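Local coordinates for protein STE5 (Saccharomyces cerevisiae, PDB 3FZE) that directs mating-pheromone signalling as a scaffold whose minimal domain cocatalyses phosphorylation of the MAP kinase Fus3 by the kinase Ste7, at residues S36-V39 with V40-L44; I26-T29 with K30-E33. All blocks are in the same frame, centred on the assembly; numbering follows the deposited sequence. Where two conformers were deposited one is given.

From the N terminus, strand 19-26 of the central mixed sheet leads into residues 26-33, where interaction 2 closes first and turns the chain. A short connection then leads into helix 35-50, whose first turns hold interaction 1, residues 36-44. The two contacts stand in series, neither nested nor crossed, with centres about 13 Å apart, and both belong to the passage from strand 19-26 through helix 35-50 to strand 55-60. They meet in an apolar patch: Leu31 CD1 lies 3.7 Å from Leu37 CD1, and Leu31 also packs on Ser36, while Leu37 reaches Phe28 and Ile26. The turn after the strand is thus packed against the start of the helix.

Interaction 1 (S36-V39 with V40-L44); sequences SLIV and VYNSL
Successive backbone bonds of helix 35-50 join residues 36-39 to 40-44, from Val40 N to Ser36 O, Tyr41 N to Leu37 O, Asn42 N to Ile38 O at 2.9 Å, and Ser43 N to Val39 O at 2.9 Å. In the conformer described here, one of two for Ser43, Val39 O has a second donor from the same residue, Ser43 OG, at 2.7 Å. The two donors of Ser43 come to that oxygen from opposite faces of the carbonyl plane. With OG beside its own backbone N (chi1 -61°), the hydroxyl bonds back to the turn before, so that in this conformer it has a backbone acceptor although buried. The helix is the crossover of a beta-alpha-beta unit in a vWA-like alpha/beta/alpha fold. Val40 and Leu44 turn to strand 19-26, and Val40 and Ser43 also meet Leu174 of helix 170-180; compact, branched Val40 suits a place between strand and helix. Its CG2 lies 3.2 Å from Ser36 O, against the backbone of the turn before. Along another side of the helix Ile38 and Asn42 run side by side, pointing the same way, and Ile38 CG2 touches Asn42 ND2 at 3.5 Å. This flank is partly exposed, a place where an amide can sit beside a branched aliphatic chain. Tyr41 leads away from the preceding turn, its side chain meeting Leu78 and Ile81 of helix 78-82.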
# COMPACT_ATOMS: atom_id res chain seq x y z
N SER A 36 -10.20 -10.05 -2.92
CA SER A 36 -9.02 -9.19 -2.75
C SER A 36 -9.26 -7.75 -3.22
O SER A 36 -8.92 -6.81 -2.51
CB SER A 36 -7.80 -9.80 -3.45
OG SER A 36 -7.47 -11.07 -2.87
N LEU A 37 -9.82 -7.57 -4.41
CA LEU A 37 -10.13 -6.22 -4.88
C LEU A 37 -11.18 -5.53 -4.00
O LEU A 37 -11.10 -4.33 -3.74
CB LEU A 37 -10.58 -6.22 -6.34
CG LEU A 37 -9.54 -5.74 -7.35
CD1 LEU A 37 -8.11 -6.07 -6.90
CD2 LEU A 37 -9.83 -6.28 -8.75
N ILE A 38 -12.17 -6.28 -3.54
CA ILE A 38 -13.18 -5.71 -2.67
C ILE A 38 -12.59 -5.26 -1.34
O ILE A 38 -12.95 -4.20 -0.81
CB ILE A 38 -14.32 -6.72 -2.42
CG1 ILE A 38 -15.04 -7.02 -3.73
CG2 ILE A 38 -15.28 -6.19 -1.37
CD1 ILE A 38 -16.07 -8.14 -3.63
N VAL A 39 -11.64 -6.03 -0.81
CA VAL A 39 -11.01 -5.65 0.45
C VAL A 39 -10.07 -4.46 0.27
O VAL A 39 -9.92 -3.64 1.16
CB VAL A 39 -10.32 -6.85 1.15
CG1 VAL A 39 -9.08 -7.29 0.41
CG2 VAL A 39 -9.99 -6.49 2.61
N VAL A 40 -9.46 -4.35 -0.91
CA VAL A 40 -8.67 -3.16 -1.21
C VAL A 40 -9.56 -1.90 -1.18
O VAL A 40 -9.23 -0.90 -0.53
CB VAL A 40 -7.98 -3.29 -2.59
CG1 VAL A 40 -7.38 -1.95 -3.01
CG2 VAL A 40 -6.91 -4.36 -2.52
N TYR A 41 -10.68 -1.97 -1.88
CA TYR A 41 -11.63 -0.86 -1.87
C TYR A 41 -12.12 -0.53 -0.47
O TYR A 41 -12.06 0.62 -0.05
CB TYR A 41 -12.82 -1.15 -2.80
CG TYR A 41 -13.92 -0.12 -2.73
CD1 TYR A 41 -13.72 1.17 -3.22
CD2 TYR A 41 -15.16 -0.42 -2.16
CE1 TYR A 41 -14.72 2.13 -3.14
CE2 TYR A 41 -16.16 0.54 -2.08
CZ TYR A 41 -15.94 1.81 -2.59
OH TYR A 41 -16.93 2.78 -2.52
N ASN A 42 -12.60 -1.54 0.25
CA ASN A 42 -13.16 -1.30 1.57
C ASN A 42 -12.13 -0.74 2.53
O ASN A 42 -12.45 0.09 3.37
CB ASN A 42 -13.77 -2.57 2.16
CG ASN A 42 -15.05 -2.98 1.47
OD1 ASN A 42 -15.71 -2.16 0.83
ND2 ASN A 42 -15.42 -4.26 1.60
N SER A 43 -10.90 -1.21 2.41
CA SER A 43 -9.84 -0.75 3.30
C SER A 43 -9.48 0.70 3.04
O SER A 43 -9.37 1.48 3.98
CB SER A 43 -8.61 -1.64 3.18
OG SER A 43 -8.94 -2.96 3.55
N LEU A 44 -9.29 1.06 1.78
CA LEU A 44 -8.94 2.43 1.46
C LEU A 44 -10.05 3.37 1.95
O LEU A 44 -9.77 4.41 2.54
CB LEU A 44 -8.66 2.61 -0.03
CG LEU A 44 -7.38 1.97 -0.57
CD1 LEU A 44 -7.29 2.14 -2.09
CD2 LEU A 44 -6.16 2.58 0.09

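Interaction 2 (I26-T29 with K30-E33); sequences IDFT and KLKE
Asp27 OD1 accepts two bonds from Thr29, from the hydroxyl OG1 at 2.6 Å and from the backbone N at 2.9 Å, and beside this carboxylate runs the chain of Lys30. OG1 comes to the oxygen on its syn side, while the amide arrives nearly along the C-O axis. Holding CG anti to the backbone N (chi1 178°) brings the carboxylate round to these donors. Lys30 crosses Asp27 at about a right angle, its CE 3.5 Å from Asp27 OD2, and its long extended chain carries NZ on to hydrogen bonds with Asn120 OD1 and Asn118 O. The bond to the amide two residues on makes an Asx turn between strand 19-26 and helix 35-50; aspartate is short enough to form it, and threonine adds a hydroxyl. Two backbone bonds follow, a weak one from Lys30 N to Asp27 O and another from Leu31 N, above the carbonyl plane, to Phe28 O at 3.3 Å. Apolar Leu31 meets two hydrophobic neighbours through CD1: Ile26 CG2 at 4.0 Å and Phe28 CD1 at 4.2 Å. Ile26 CG2 also lies over one face of the Phe28 ring, toward its rim. Trp170 of helix 170-180 touches Ile26 and Leu31.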
# COMPACT_ATOMS: atom_id res chain seq x y z
N ILE A 26 -0.34 -4.64 -7.74
CA ILE A 26 -1.21 -5.79 -7.95
C ILE A 26 -0.98 -6.51 -9.28
O ILE A 26 -1.07 -5.91 -10.36
CB ILE A 26 -2.70 -5.42 -7.84
CG1 ILE A 26 -2.96 -4.62 -6.55
CG2 ILE A 26 -3.56 -6.68 -7.88
CD1 ILE A 26 -4.38 -4.09 -6.41
N ASP A 27 -0.64 -7.79 -9.18
CA ASP A 27 -0.67 -8.72 -10.30
C ASP A 27 -2.06 -9.34 -10.27
O ASP A 27 -2.39 -10.14 -9.39
CB ASP A 27 0.41 -9.80 -10.14
CG ASP A 27 0.39 -10.83 -11.25
OD1 ASP A 27 -0.64 -10.95 -11.94
OD2 ASP A 27 1.41 -11.54 -11.43
N PHE A 28 -2.90 -8.94 -11.22
CA PHE A 28 -4.30 -9.33 -11.21
C PHE A 28 -4.51 -10.81 -11.54
O PHE A 28 -5.53 -11.39 -11.18
CB PHE A 28 -5.10 -8.46 -12.17
CG PHE A 28 -5.14 -7.02 -11.78
CD1 PHE A 28 -6.09 -6.56 -10.88
CD2 PHE A 28 -4.22 -6.12 -12.29
CE1 PHE A 28 -6.13 -5.23 -10.51
CE2 PHE A 28 -4.25 -4.79 -11.92
CZ PHE A 28 -5.21 -4.35 -11.04
N THR A 29 -3.54 -11.40 -12.23
CA THR A 29 -3.64 -12.80 -12.64
C THR A 29 -3.50 -13.76 -11.46
O THR A 29 -3.93 -14.91 -11.54
CB THR A 29 -2.60 -13.15 -13.73
OG1 THR A 29 -1.29 -13.20 -13.14
CG2 THR A 29 -2.62 -12.13 -14.86
N LYS A 30 -2.92 -13.28 -10.37
CA LYS A 30 -2.73 -14.12 -9.19
C LYS A 30 -3.98 -14.16 -8.32
O LYS A 30 -4.09 -14.99 -7.41
CB LYS A 30 -1.53 -13.65 -8.37
CG LYS A 30 -0.21 -13.77 -9.09
CD LYS A 30 0.96 -13.44 -8.18
CE LYS A 30 2.29 -13.76 -8.85
NZ LYS A 30 3.39 -13.87 -7.84
N LEU A 31 -4.93 -13.26 -8.59
CA LEU A 31 -6.16 -13.19 -7.81
C LEU A 31 -7.13 -14.30 -8.20
O LEU A 31 -7.66 -14.33 -9.32
CB LEU A 31 -6.81 -11.81 -7.97
CG LEU A 31 -5.88 -10.65 -7.61
CD1 LEU A 31 -6.56 -9.31 -7.80
CD2 LEU A 31 -5.34 -10.81 -6.19
N LYS A 32 -7.36 -15.23 -7.27
CA LYS A 32 -8.17 -16.42 -7.52
C LYS A 32 -9.65 -16.20 -7.24
O LYS A 32 -10.48 -17.08 -7.51
CB LYS A 32 -7.66 -17.59 -6.69
N GLU A 33 -9.99 -15.04 -6.69
CA GLU A 33 -11.39 -14.69 -6.43
C GLU A 33 -11.55 -13.18 -6.29
O GLU A 33 -10.58 -12.43 -6.39
CB GLU A 33 -11.94 -15.44 -5.22
CG GLU A 33 -11.33 -15.08 -3.88
CD GLU A 33 -9.96 -15.71 -3.65
OE1 GLU A 33 -9.56 -16.57 -4.46
OE2 GLU A 33 -9.30 -15.34 -2.66